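Local coordinates for protein ADP-ribosylating toxin CARDS (Mycoplasma pneumoniae, PDB 4TLV) that transfers ADP-ribose from NAD(+) to multiple target proteins as the main virulence factor of its bacterium, and causes vacuolization in mammalian cells, at residues A[101-106]-A[116-121]; A[213-218]-A[260-265]; A[292-297]-A[323-328]; A[472-477]-A[483-488]; A[533-536]-A[541-544]. All blocks are in the same frame, centred on the assembly; numbering follows the deposited sequence.

How the interactions relate
Interactions 1, 3 and 4 are buried, while interactions 2 and 5 are only partly buried. Interaction 1 packs two helices of the mART domain, and interaction 2 covers the strand next to them with the chain that leads on to D2; they touch where M120 meets Q260 and M117 meets Q213. Interaction 3 belongs to the D2 trefoil, interactions 4 and 5 to D3, whose strands share one sheet. N488 joins interactions 3 and 4 across the D2-D3 border. Apolar touches alone carry interactions 2 and 3; interaction 4 has backbone hydrogen bonds and rings; interaction 1 pairs an arginine-amide bond with a methionine-alanine touch, and interaction 5 a shared water with apolar side chains against backbone and arginine.

Interaction 1. Residues A[101-106]-A[116-121]; sequences DLMRQR and EMAQMG. With GOL (glycerol), chain J.
R104 reaches Q119 with its guanidinium. Its CB leaves helix 92-104 across the line to the other helix, and bends at chi2 (-49°) and chi3 (-57°) curl the chain round until CD lies 3.3 Å from Q119 OE1. From there NE and CZ carry the guanidinium to the same amide. NH1 donates to Q119 OE1 at 2.9 Å, in the guanidinium plane and on a lone pair of the amide oxygen, with the two flat groups nearly coplanar. NH1 also reaches O2 of a glycerol molecule, and NH2 gives a bond of 3.0 Å to glycerol O3. The glycerol, probably from the crystallisation liquor, receives a weak bond from Q119 NE2 as well, bridging the two side chains. This is helix-to-helix packing within the mART domain, between helices 92-104 and 115-126, which strand 108-110 separates in sequence. Beside this bond, M103 SD presses on A118 CB at 3.3 Å and M103 CE passes Q119 CG at 4.0 Å, while F110 and V108 touch M103 from the strand. NH2 of R104 has a further acceptor in the backbone oxygen of Y549, which belongs to D3.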
# COMPACT_ATOMS: atom_id res chain seq x y z
N ASP A 101 -12.53 -13.15 6.62
CA ASP A 101 -13.33 -13.20 7.84
C ASP A 101 -14.45 -14.26 7.69
O ASP A 101 -14.54 -15.18 8.48
CB ASP A 101 -13.92 -11.82 8.09
CG ASP A 101 -14.84 -11.76 9.30
OD1 ASP A 101 -14.67 -12.56 10.24
OD2 ASP A 101 -15.72 -10.88 9.31
N LEU A 102 -15.28 -14.13 6.66
CA LEU A 102 -16.36 -15.08 6.46
C LEU A 102 -15.85 -16.53 6.36
O LEU A 102 -16.43 -17.44 6.95
CB LEU A 102 -17.20 -14.71 5.24
CG LEU A 102 -17.93 -13.36 5.37
CD1 LEU A 102 -18.47 -12.95 4.04
CD2 LEU A 102 -19.03 -13.42 6.42
N MET A 103 -14.76 -16.74 5.61
CA MET A 103 -14.16 -18.06 5.50
C MET A 103 -13.68 -18.60 6.84
O MET A 103 -13.88 -19.78 7.14
CB MET A 103 -13.04 -18.08 4.46
CG MET A 103 -13.55 -17.86 3.04
SD MET A 103 -12.27 -18.12 1.80
CE MET A 103 -10.95 -17.12 2.47
N ARG A 104 -13.04 -17.77 7.66
CA ARG A 104 -12.56 -18.24 8.95
C ARG A 104 -13.72 -18.55 9.90
O ARG A 104 -13.60 -19.42 10.76
CB ARG A 104 -11.63 -17.23 9.63
CG ARG A 104 -10.33 -16.94 8.89
CD ARG A 104 -9.57 -18.20 8.45
NE ARG A 104 -9.22 -19.11 9.56
CZ ARG A 104 -8.52 -20.23 9.40
NH1 ARG A 104 -8.08 -20.56 8.20
NH2 ARG A 104 -8.25 -21.02 10.44
N GLN A 105 -14.82 -17.81 9.77
CA GLN A 105 -15.98 -18.02 10.65
C GLN A 105 -16.88 -19.12 10.09
O GLN A 105 -17.93 -19.41 10.65
CB GLN A 105 -16.78 -16.72 10.85
CG GLN A 105 -16.01 -15.58 11.53
CD GLN A 105 -16.92 -14.60 12.26
OE1 GLN A 105 -17.66 -14.99 13.17
NE2 GLN A 105 -16.86 -13.32 11.88
N ARG A 106 -16.48 -19.69 8.95
CA ARG A 106 -17.20 -20.78 8.30
C ARG A 106 -18.58 -20.40 7.75
O ARG A 106 -19.56 -21.13 7.91
CB ARG A 106 -17.28 -21.99 9.25
CG ARG A 106 -15.90 -22.51 9.65
CD ARG A 106 -15.94 -23.44 10.87
NE ARG A 106 -14.62 -23.98 11.17
CZ ARG A 106 -13.87 -24.64 10.29
NH1 ARG A 106 -14.32 -24.85 9.05
NH2 ARG A 106 -12.67 -25.11 10.64
N GLU A 116 -8.31 -23.22 1.52
CA GLU A 116 -6.86 -23.15 1.34
C GLU A 116 -6.52 -22.36 0.07
O GLU A 116 -5.68 -21.46 0.09
CB GLU A 116 -6.23 -24.55 1.31
CG GLU A 116 -4.70 -24.54 1.15
CD GLU A 116 -4.09 -25.94 1.05
OE1 GLU A 116 -4.85 -26.94 1.04
OE2 GLU A 116 -2.84 -26.04 1.00
N MET A 117 -7.19 -22.69 -1.02
CA MET A 117 -6.98 -21.97 -2.28
C MET A 117 -7.38 -20.50 -2.18
O MET A 117 -6.70 -19.63 -2.71
CB MET A 117 -7.78 -22.63 -3.41
CG MET A 117 -7.32 -24.04 -3.75
SD MET A 117 -8.48 -24.86 -4.87
CE MET A 117 -8.40 -23.83 -6.35
N ALA A 118 -8.50 -20.22 -1.52
CA ALA A 118 -8.96 -18.84 -1.39
C ALA A 118 -7.94 -18.02 -0.59
O ALA A 118 -7.68 -16.86 -0.90
CB ALA A 118 -10.33 -18.78 -0.73
N GLN A 119 -7.37 -18.63 0.44
CA GLN A 119 -6.37 -17.95 1.25
C GLN A 119 -5.07 -17.66 0.48
O GLN A 119 -4.39 -16.66 0.75
CB GLN A 119 -6.12 -18.70 2.57
CG GLN A 119 -7.32 -18.55 3.52
CD GLN A 119 -7.24 -19.43 4.74
OE1 GLN A 119 -8.21 -19.28 5.63
NE2 GLN A 119 -6.31 -20.24 4.88
N MET A 120 -4.75 -18.51 -0.48
CA MET A 120 -3.65 -18.22 -1.39
C MET A 120 -3.98 -17.00 -2.24
O MET A 120 -3.12 -16.15 -2.49
CB MET A 120 -3.38 -19.39 -2.33
CG MET A 120 -2.78 -20.62 -1.66
SD MET A 120 -2.73 -21.99 -2.83
CE MET A 120 -1.97 -23.25 -1.79
N GLY A 121 -5.23 -16.91 -2.68
CA GLY A 121 -5.70 -15.75 -3.42
C GLY A 121 -5.63 -14.47 -2.59
O GLY A 121 -5.18 -13.42 -3.07
C1 GOL J . -7.43 -24.57 6.71
O1 GOL J . -7.84 -23.76 5.62
C2 GOL J . -6.12 -24.06 7.29
O2 GOL J . -6.04 -22.65 7.17
C3 GOL J . -6.05 -24.42 8.77
O3 GOL J . -6.78 -23.47 9.52

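Interaction 2. Residues A[213-218]-A[260-265]; sequences QAASVA and QSLPQY
L262 meets V217 and A215 with its two methyl branches. The closer touch is L262 CD1 against V217 CG2, 3.5 Å apart, and the other branch, L262 CD2, lies 4.3 Å from A215 CB. With CG anti to the backbone N (chi1 -169°), the leucine turns both methyls to the strand, where A215 and V217, two residues apart, point to the same face. No hydrogen bond crosses between 213-218 and 260-265; the contact is apolar, thinning at its outer end to the approach of Q260 OE1 to Q213 O at 4.2 Å.

The next shell fixes both partners. Strand 214-219 is the middle one of three, and backbone hydrogen bonds join A215 with Y257 and V217 with D255 of strand 253-258. Y257 also touches V217, L262 and P263, while A124 of helix 115-126 packs on L262. On the other face of the strand, S216 OG is hydrogen-bonded to N256 OD1. Farther along, Y265 OH reaches the backbone oxygen of A437. L262, on the linking chain toward D2, thus lies over one face of a small antiparallel sheet in the region inferred to form the NAD(+)-binding pocket.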
# COMPACT_ATOMS: atom_id res chain seq x y z
N GLN A 213 -8.59 -22.12 -10.19
CA GLN A 213 -7.40 -22.93 -9.99
C GLN A 213 -6.14 -22.25 -10.50
O GLN A 213 -5.03 -22.66 -10.15
CB GLN A 213 -7.57 -24.29 -10.68
CG GLN A 213 -8.66 -25.14 -10.05
CD GLN A 213 -8.82 -26.47 -10.73
OE1 GLN A 213 -9.34 -26.56 -11.84
NE2 GLN A 213 -8.36 -27.53 -10.07
N ALA A 214 -6.31 -21.22 -11.32
CA ALA A 214 -5.17 -20.59 -11.99
C ALA A 214 -5.23 -19.06 -12.00
O ALA A 214 -6.30 -18.46 -11.83
CB ALA A 214 -5.03 -21.11 -13.40
N ALA A 215 -4.07 -18.45 -12.25
CA ALA A 215 -3.93 -16.99 -12.27
C ALA A 215 -3.04 -16.55 -13.42
O ALA A 215 -2.29 -17.35 -13.98
CB ALA A 215 -3.35 -16.50 -10.95
N SER A 216 -3.16 -15.28 -13.80
CA SER A 216 -2.28 -14.67 -14.77
C SER A 216 -1.73 -13.39 -14.14
O SER A 216 -2.43 -12.71 -13.39
CB SER A 216 -3.00 -14.37 -16.08
OG SER A 216 -3.41 -15.57 -16.73
N VAL A 217 -0.46 -13.10 -14.41
CA VAL A 217 0.22 -11.99 -13.78
C VAL A 217 1.05 -11.29 -14.83
O VAL A 217 1.80 -11.94 -15.56
CB VAL A 217 1.22 -12.47 -12.69
CG1 VAL A 217 1.85 -11.27 -11.98
CG2 VAL A 217 0.55 -13.39 -11.70
N ALA A 218 0.91 -9.98 -14.92
CA ALA A 218 1.81 -9.21 -15.76
C ALA A 218 3.06 -8.81 -14.95
O ALA A 218 2.96 -8.27 -13.85
CB ALA A 218 1.10 -7.98 -16.31
N GLN A 260 -1.36 -22.58 -6.56
CA GLN A 260 -0.38 -23.06 -5.60
C GLN A 260 1.05 -22.77 -6.07
O GLN A 260 2.00 -22.90 -5.30
CB GLN A 260 -0.59 -24.56 -5.33
CG GLN A 260 -0.36 -25.46 -6.54
CD GLN A 260 -1.60 -25.63 -7.42
OE1 GLN A 260 -2.48 -24.76 -7.48
NE2 GLN A 260 -1.68 -26.77 -8.12
N SER A 261 1.19 -22.36 -7.33
CA SER A 261 2.50 -22.08 -7.93
C SER A 261 2.81 -20.58 -8.04
O SER A 261 3.91 -20.20 -8.46
CB SER A 261 2.55 -22.66 -9.34
OG SER A 261 2.45 -24.07 -9.31
N LEU A 262 1.85 -19.75 -7.67
CA LEU A 262 1.94 -18.30 -7.85
C LEU A 262 3.09 -17.73 -7.01
O LEU A 262 3.09 -17.88 -5.79
CB LEU A 262 0.59 -17.66 -7.46
CG LEU A 262 0.26 -16.20 -7.75
CD1 LEU A 262 0.48 -15.85 -9.21
CD2 LEU A 262 -1.19 -15.94 -7.33
N PRO A 263 4.10 -17.12 -7.65
CA PRO A 263 5.25 -16.62 -6.89
C PRO A 263 5.00 -15.22 -6.32
O PRO A 263 4.25 -14.45 -6.91
CB PRO A 263 6.36 -16.55 -7.94
CG PRO A 263 5.61 -16.24 -9.22
CD PRO A 263 4.31 -17.00 -9.11
N GLN A 264 5.67 -14.90 -5.23
CA GLN A 264 5.59 -13.56 -4.65
C GLN A 264 6.19 -12.50 -5.59
O GLN A 264 5.68 -11.39 -5.67
CB GLN A 264 6.35 -13.53 -3.33
CG GLN A 264 6.38 -12.16 -2.70
CD GLN A 264 6.16 -12.22 -1.20
OE1 GLN A 264 7.03 -12.69 -0.45
NE2 GLN A 264 4.99 -11.76 -0.77
N TYR A 265 7.27 -12.85 -6.27
CA TYR A 265 7.94 -11.91 -7.18
C TYR A 265 7.94 -12.38 -8.62
O TYR A 265 7.93 -13.58 -8.87
CB TYR A 265 9.38 -11.64 -6.72
CG TYR A 265 9.42 -11.06 -5.34
CD1 TYR A 265 8.97 -9.77 -5.11
CD2 TYR A 265 9.87 -11.80 -4.26
CE1 TYR A 265 8.97 -9.23 -3.84
CE2 TYR A 265 9.87 -11.26 -2.97
CZ TYR A 265 9.42 -9.97 -2.78
OH TYR A 265 9.42 -9.42 -1.51

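Interaction 3. Residues A[292-297]-A[323-328]; sequences ADPQNN and ICLKDL
Within the beta-trefoil of D2, this contact joins the end of strand 287-293 to the second strand of the short hairpin 315-317/323-325. The hairpin strand delivers L325, and the other segment meets it with A292 from the strand and P294 from the turn after it, the CB atoms of both pointing toward it. One methyl does the touching: L325 CD1 lies 3.9 Å from P294 CG and 4.4 Å from A292 CB. The proline and leucine side chains cross at about a right angle, so the branch end of the leucine meets the ring at its outermost carbon. Chi1 of L325, at -99°, is well away from a staggered value, and this strained rotation, with chi2 extended, puts CD1 at the proline. No hydrogen bond links the two segments, and the contact is wholly apolar.

Neighbouring strands complete the packing: L352 of strand 348-354 touches both A292 and L325, F315 does the same from the partner strand of the hairpin, and L335 reaches P294. L325 is also backbone hydrogen-bonded to L335.

The turn that presents P294 is held from within. The CB of D293 points away from the hairpin, and OD1 of its carboxylate is hydrogen-bonded to S309 OG. The same oxygen closes an Asx turn: Q295 N donates to D293 OD1 at 2.8 Å, approaching from above the carboxylate plane, 35° out of it.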
# COMPACT_ATOMS: atom_id res chain seq x y z
N ALA A 292 21.39 6.85 6.72
CA ALA A 292 20.47 6.69 7.86
C ALA A 292 20.99 5.68 8.87
O ALA A 292 21.77 4.79 8.54
CB ALA A 292 19.04 6.32 7.38
N ASP A 293 20.56 5.82 10.12
CA ASP A 293 21.11 4.99 11.19
C ASP A 293 19.98 4.35 11.99
O ASP A 293 19.25 5.05 12.68
CB ASP A 293 21.97 5.85 12.13
CG ASP A 293 22.72 5.01 13.19
OD1 ASP A 293 22.28 3.88 13.49
OD2 ASP A 293 23.75 5.48 13.71
N PRO A 294 19.84 3.02 11.91
CA PRO A 294 18.72 2.38 12.62
C PRO A 294 18.87 2.40 14.13
O PRO A 294 17.90 2.09 14.83
CB PRO A 294 18.78 0.92 12.14
CG PRO A 294 19.71 0.90 10.98
CD PRO A 294 20.65 2.06 11.16
N GLN A 295 20.06 2.72 14.63
CA GLN A 295 20.28 2.80 16.07
C GLN A 295 19.50 3.96 16.70
O GLN A 295 19.04 3.87 17.84
CB GLN A 295 21.78 2.95 16.37
CG GLN A 295 22.15 2.74 17.85
CD GLN A 295 22.00 4.00 18.69
OE1 GLN A 295 22.22 5.16 18.08
NE2 GLN A 295 21.68 3.92 19.89
N ASN A 296 19.35 5.05 15.96
CA ASN A 296 18.60 6.21 16.46
C ASN A 296 17.56 6.72 15.46
O ASN A 296 16.99 7.79 15.65
CB ASN A 296 19.56 7.34 16.83
CG ASN A 296 20.51 7.69 15.70
OD1 ASN A 296 20.21 7.44 14.53
ND2 ASN A 296 21.66 8.26 16.04
N ASN A 297 17.34 5.95 14.40
CA ASN A 297 16.37 6.33 13.37
C ASN A 297 16.67 7.66 12.67
O ASN A 297 15.82 8.19 11.97
CB ASN A 297 14.94 6.32 13.91
CG ASN A 297 14.38 4.90 14.03
OD1 ASN A 297 14.94 3.96 13.47
ND2 ASN A 297 13.30 4.75 14.77
N ILE A 323 10.49 4.96 0.69
CA ILE A 323 11.94 4.86 0.50
C ILE A 323 12.49 4.10 1.70
O ILE A 323 12.48 4.62 2.82
CB ILE A 323 12.58 6.27 0.42
CG1 ILE A 323 11.97 7.06 -0.74
CG2 ILE A 323 14.10 6.16 0.28
CD1 ILE A 323 12.24 8.58 -0.67
N CYS A 324 12.94 2.87 1.48
CA CYS A 324 13.32 1.98 2.57
C CYS A 324 14.82 1.73 2.61
O CYS A 324 15.46 1.66 1.55
CB CYS A 324 12.66 0.61 2.42
SG CYS A 324 10.88 0.59 2.18
N LEU A 325 15.36 1.57 3.82
CA LEU A 325 16.73 1.08 4.00
C LEU A 325 16.76 -0.37 3.56
O LEU A 325 15.81 -1.11 3.82
CB LEU A 325 17.14 1.12 5.46
CG LEU A 325 17.99 2.27 5.98
CD1 LEU A 325 18.39 2.01 7.45
CD2 LEU A 325 19.24 2.47 5.11
N LYS A 326 17.85 -0.79 2.92
CA LYS A 326 17.94 -2.15 2.40
C LYS A 326 17.79 -3.22 3.48
O LYS A 326 17.02 -4.16 3.29
CB LYS A 326 19.28 -2.36 1.66
CG LYS A 326 19.54 -3.82 1.26
CD LYS A 326 20.95 -3.96 0.67
CE LYS A 326 21.33 -5.40 0.44
NZ LYS A 326 20.40 -6.05 -0.52
N ASP A 327 18.52 -3.11 4.58
CA ASP A 327 18.59 -4.23 5.53
C ASP A 327 17.56 -4.14 6.65
O ASP A 327 17.23 -3.05 7.14
CB ASP A 327 19.99 -4.36 6.15
CG ASP A 327 21.06 -4.71 5.13
OD1 ASP A 327 20.92 -5.76 4.46
OD2 ASP A 327 22.02 -3.94 5.00
N LEU A 328 17.07 -5.30 7.07
CA LEU A 328 16.23 -5.41 8.26
C LEU A 328 17.06 -5.23 9.52
O LEU A 328 18.25 -5.54 9.54
CB LEU A 328 15.57 -6.79 8.30
CG LEU A 328 14.71 -7.12 7.08
CD1 LEU A 328 14.07 -8.51 7.23
CD2 LEU A 328 13.60 -6.05 6.91

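Interaction 4. Residues A[472-477]-A[483-488]; sequences QIFYDL and FFVQDN
Q472 and F484 lie side by side, the glutamine reaching along the ring with its CG over one face, 4.0 Å from the centroid of F484. The amide plane stacks on the ring, 18° from parallel, and Q472 NE2 comes to 3.5 Å from F484 CZ. CG turned away from the backbone N (chi1 -169°) and an extended chain lay the amide along the ring. Water 1 lies within hydrogen-bonding distance of Q472 OE1 (2.9 Å) and V485 O, with more acceptors near it than it has protons, while the backbone oxygen of Q472 accepts from V485 N at 2.8 Å.

I473 follows, a non-hydrogen-bonded antiparallel pair with F484; its CD1 comes to 4.1 Å from F484 CD2, on the same face as that ring. Here the hairpin 473-476/481-485 takes shape, part of the C-terminal beta-trefoil, D3.

F474 is the hydrogen-bonded partner of F483. Its N donates to F483 O at 2.8 Å, and its O takes the return bond from F483 N. On the face these two share, F474 CB sits over the ring of F483, 3.6 Å from the centroid; the rings themselves are near parallel but slid apart, barely overlapping. F483 holds its CG between the backbone N and the carbonyl carbon (chi1 64°), which brings the ring face against F474 CB. F474 CE1 also touches V485 CG2 at 3.7 Å. F441, on strand 441-443, meets F483 edge-to-face and packs on F474.

D476 places its CB at the edge of the F483 ring; its carboxylate turns instead to T479 OG1 and the backbone N of K478.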
# COMPACT_ATOMS: atom_id res chain seq x y z
N GLN A 472 3.46 1.82 16.06
CA GLN A 472 3.73 0.93 17.19
C GLN A 472 3.15 -0.48 17.09
O GLN A 472 3.81 -1.47 17.38
CB GLN A 472 3.24 1.57 18.50
CG GLN A 472 3.73 0.82 19.72
CD GLN A 472 3.40 1.53 20.99
OE1 GLN A 472 4.23 2.24 21.56
NE2 GLN A 472 2.18 1.36 21.45
N ILE A 473 1.89 -0.57 16.67
CA ILE A 473 1.21 -1.85 16.61
C ILE A 473 0.84 -2.12 15.17
O ILE A 473 0.17 -1.31 14.53
CB ILE A 473 -0.06 -1.86 17.51
CG1 ILE A 473 0.32 -1.38 18.92
CG2 ILE A 473 -0.66 -3.26 17.52
CD1 ILE A 473 -0.75 -1.58 19.99
N PHE A 474 1.28 -3.27 14.68
CA PHE A 474 1.22 -3.60 13.27
C PHE A 474 0.60 -4.96 13.01
O PHE A 474 0.58 -5.82 13.88
CB PHE A 474 2.63 -3.64 12.69
CG PHE A 474 3.36 -2.33 12.77
CD1 PHE A 474 4.09 -2.01 13.91
CD2 PHE A 474 3.33 -1.43 11.71
CE1 PHE A 474 4.77 -0.81 13.99
CE2 PHE A 474 4.02 -0.23 11.80
CZ PHE A 474 4.75 0.07 12.95
N TYR A 475 0.11 -5.13 11.79
CA TYR A 475 -0.37 -6.42 11.34
C TYR A 475 0.45 -6.82 10.12
O TYR A 475 0.55 -6.04 9.17
CB TYR A 475 -1.84 -6.27 10.97
CG TYR A 475 -2.57 -7.53 10.56
CD1 TYR A 475 -2.97 -8.48 11.49
CD2 TYR A 475 -2.95 -7.73 9.24
CE1 TYR A 475 -3.68 -9.62 11.12
CE2 TYR A 475 -3.67 -8.85 8.86
CZ TYR A 475 -4.03 -9.80 9.80
OH TYR A 475 -4.76 -10.90 9.39
N ASP A 476 1.07 -7.99 10.17
CA ASP A 476 1.88 -8.47 9.05
C ASP A 476 0.99 -9.20 8.06
O ASP A 476 0.52 -10.29 8.34
CB ASP A 476 2.98 -9.41 9.51
CG ASP A 476 3.71 -10.04 8.34
OD1 ASP A 476 3.78 -9.40 7.26
OD2 ASP A 476 4.17 -11.19 8.48
N LEU A 477 0.77 -8.60 6.89
CA LEU A 477 -0.12 -9.20 5.90
C LEU A 477 0.39 -10.53 5.35
O LEU A 477 -0.39 -11.31 4.82
CB LEU A 477 -0.37 -8.23 4.75
CG LEU A 477 -1.21 -7.00 5.12
CD1 LEU A 477 -1.10 -5.95 4.00
CD2 LEU A 477 -2.69 -7.38 5.40
N PHE A 483 1.93 -7.46 15.86
CA PHE A 483 3.13 -7.19 16.65
C PHE A 483 3.24 -5.76 17.16
O PHE A 483 2.65 -4.82 16.60
CB PHE A 483 4.41 -7.66 15.91
CG PHE A 483 4.70 -6.93 14.61
CD1 PHE A 483 4.23 -7.42 13.40
CD2 PHE A 483 5.49 -5.78 14.59
CE1 PHE A 483 4.53 -6.76 12.18
CE2 PHE A 483 5.80 -5.14 13.40
CZ PHE A 483 5.32 -5.63 12.19
N PHE A 484 3.98 -5.61 18.25
CA PHE A 484 4.16 -4.36 18.98
C PHE A 484 5.66 -4.07 18.91
O PHE A 484 6.46 -4.89 19.34
CB PHE A 484 3.73 -4.61 20.43
CG PHE A 484 3.76 -3.40 21.33
CD1 PHE A 484 4.95 -2.73 21.60
CD2 PHE A 484 2.60 -2.99 21.98
CE1 PHE A 484 4.97 -1.63 22.47
CE2 PHE A 484 2.61 -1.89 22.85
CZ PHE A 484 3.80 -1.21 23.09
N VAL A 485 6.03 -2.93 18.35
CA VAL A 485 7.44 -2.58 18.23
C VAL A 485 7.84 -1.70 19.41
O VAL A 485 7.46 -0.54 19.48
CB VAL A 485 7.77 -1.85 16.91
CG1 VAL A 485 9.25 -1.47 16.85
CG2 VAL A 485 7.38 -2.72 15.70
N GLN A 486 8.58 -2.29 20.35
CA GLN A 486 9.09 -1.54 21.48
C GLN A 486 10.21 -0.63 20.99
O GLN A 486 10.28 0.55 21.34
CB GLN A 486 9.64 -2.50 22.54
CG GLN A 486 10.27 -1.82 23.73
CD GLN A 486 10.73 -2.83 24.78
OE1 GLN A 486 11.75 -3.50 24.62
NE2 GLN A 486 9.97 -2.94 25.86
N ASP A 487 11.09 -1.20 20.18
CA ASP A 487 12.08 -0.44 19.45
C ASP A 487 12.63 -1.31 18.34
O ASP A 487 12.17 -2.44 18.13
CB ASP A 487 13.20 0.09 20.36
CG ASP A 487 13.96 -1.03 21.07
OD1 ASP A 487 14.15 -2.12 20.50
OD2 ASP A 487 14.39 -0.79 22.22
N ASN A 488 13.62 -0.81 17.62
CA ASN A 488 14.13 -1.53 16.46
C ASN A 488 14.70 -2.92 16.74
O ASN A 488 14.76 -3.75 15.84
CB ASN A 488 15.13 -0.67 15.68
CG ASN A 488 14.46 0.47 14.93
OD1 ASN A 488 13.16 0.36 14.74
ND2 ASN A 488 15.11 1.44 14.53
O HOH W 1 7.00 1.62 21.22

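Interaction 5. Residues A[533-536]-A[541-544]; sequences LTIP and LNFR
The two segments run roughly antiparallel, their end-to-end directions 145° apart, with P536 and N542 closest at 5.2 Å between CA atoms. The chain turns back between them, and the peptide bond before P536 is cis. No direct hydrogen bond crosses; instead water 2 sits between the backbones, donating to T534 O and L541 O and accepting from F543 N at 2.8 Å. P536 CA lies 3.5 Å from L541 O.

Among the side chains, L533 sends CD1 against the backbone of R544, 3.6 Å from its CA. I535 lies across R544 at about a right angle, with CD1 over one face of the guanidinium and CG2 3.6 Å from NH1. Segment 533-536 lies in the loop between strands 526-529 and 543-548, and 541-544 runs into the second of these, in the D3 beta-trefoil, where strand 543-548 also pairs with 578-583. A bend at chi2 (-70°) folds the arginine back along its own strand, and NH1 donates to F543 O and N542 OD1, both at 2.8 Å. The first bond lies in the guanidinium plane, the second is tilted from it, and in each NH1 sits above the carbonyl plane. R544 NH2 has a salt bridge to D589, while N542 ND2 donates to the backbone oxygen of V584.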
# COMPACT_ATOMS: atom_id res chain seq x y z
N LEU A 533 -21.22 -4.69 13.60
CA LEU A 533 -20.78 -3.40 14.13
C LEU A 533 -21.27 -2.25 13.27
O LEU A 533 -21.34 -2.37 12.04
CB LEU A 533 -19.26 -3.34 14.21
CG LEU A 533 -18.67 -4.31 15.23
CD1 LEU A 533 -17.14 -4.40 15.11
CD2 LEU A 533 -19.09 -3.89 16.62
N THR A 534 -21.57 -1.13 13.92
CA THR A 534 -21.83 0.11 13.21
C THR A 534 -20.48 0.74 12.85
O THR A 534 -19.68 1.04 13.74
CB THR A 534 -22.69 1.06 14.06
OG1 THR A 534 -23.91 0.39 14.41
CG2 THR A 534 -23.03 2.35 13.29
N ILE A 535 -20.22 0.89 11.56
CA ILE A 535 -18.93 1.35 11.05
C ILE A 535 -19.16 2.43 10.01
O ILE A 535 -19.77 2.16 8.97
CB ILE A 535 -18.13 0.18 10.40
CG1 ILE A 535 -17.96 -0.99 11.39
CG2 ILE A 535 -16.77 0.67 9.87
CD1 ILE A 535 -17.48 -2.31 10.74
N PRO A 536 -18.70 3.66 10.28
CA PRO A 536 -18.06 4.07 11.53
C PRO A 536 -19.09 4.16 12.64
O PRO A 536 -20.29 4.12 12.38
CB PRO A 536 -17.55 5.48 11.21
CG PRO A 536 -18.51 5.98 10.17
CD PRO A 536 -18.77 4.77 9.31
N LEU A 541 -15.84 6.63 15.24
CA LEU A 541 -14.76 5.67 15.51
C LEU A 541 -14.79 4.43 14.63
O LEU A 541 -15.85 3.98 14.20
CB LEU A 541 -14.77 5.25 16.99
CG LEU A 541 -14.61 6.41 17.98
CD1 LEU A 541 -14.79 5.91 19.41
CD2 LEU A 541 -13.25 7.10 17.84
N ASN A 542 -13.61 3.85 14.39
CA ASN A 542 -13.45 2.65 13.57
C ASN A 542 -13.20 1.42 14.45
O ASN A 542 -12.10 1.26 15.01
CB ASN A 542 -12.28 2.85 12.59
CG ASN A 542 -12.29 1.86 11.45
OD1 ASN A 542 -13.34 1.52 10.90
ND2 ASN A 542 -11.10 1.38 11.08
N PHE A 543 -14.22 0.58 14.61
CA PHE A 543 -14.12 -0.63 15.44
C PHE A 543 -14.15 -1.90 14.59
O PHE A 543 -14.78 -1.94 13.52
CB PHE A 543 -15.32 -0.72 16.40
CG PHE A 543 -15.33 0.34 17.47
CD1 PHE A 543 -14.33 0.40 18.43
CD2 PHE A 543 -16.39 1.23 17.55
CE1 PHE A 543 -14.37 1.37 19.43
CE2 PHE A 543 -16.44 2.19 18.54
CZ PHE A 543 -15.43 2.26 19.48
N ARG A 544 -13.49 -2.94 15.09
CA ARG A 544 -13.62 -4.29 14.55
C ARG A 544 -13.59 -5.30 15.70
O ARG A 544 -13.06 -5.01 16.77
CB ARG A 544 -12.44 -4.63 13.63
CG ARG A 544 -12.31 -3.74 12.38
CD ARG A 544 -13.44 -4.03 11.38
NE ARG A 544 -13.19 -3.30 10.12
CZ ARG A 544 -13.41 -2.00 9.94
NH1 ARG A 544 -13.93 -1.25 10.91
NH2 ARG A 544 -13.14 -1.45 8.76
O HOH W 2 -16.82 1.32 13.92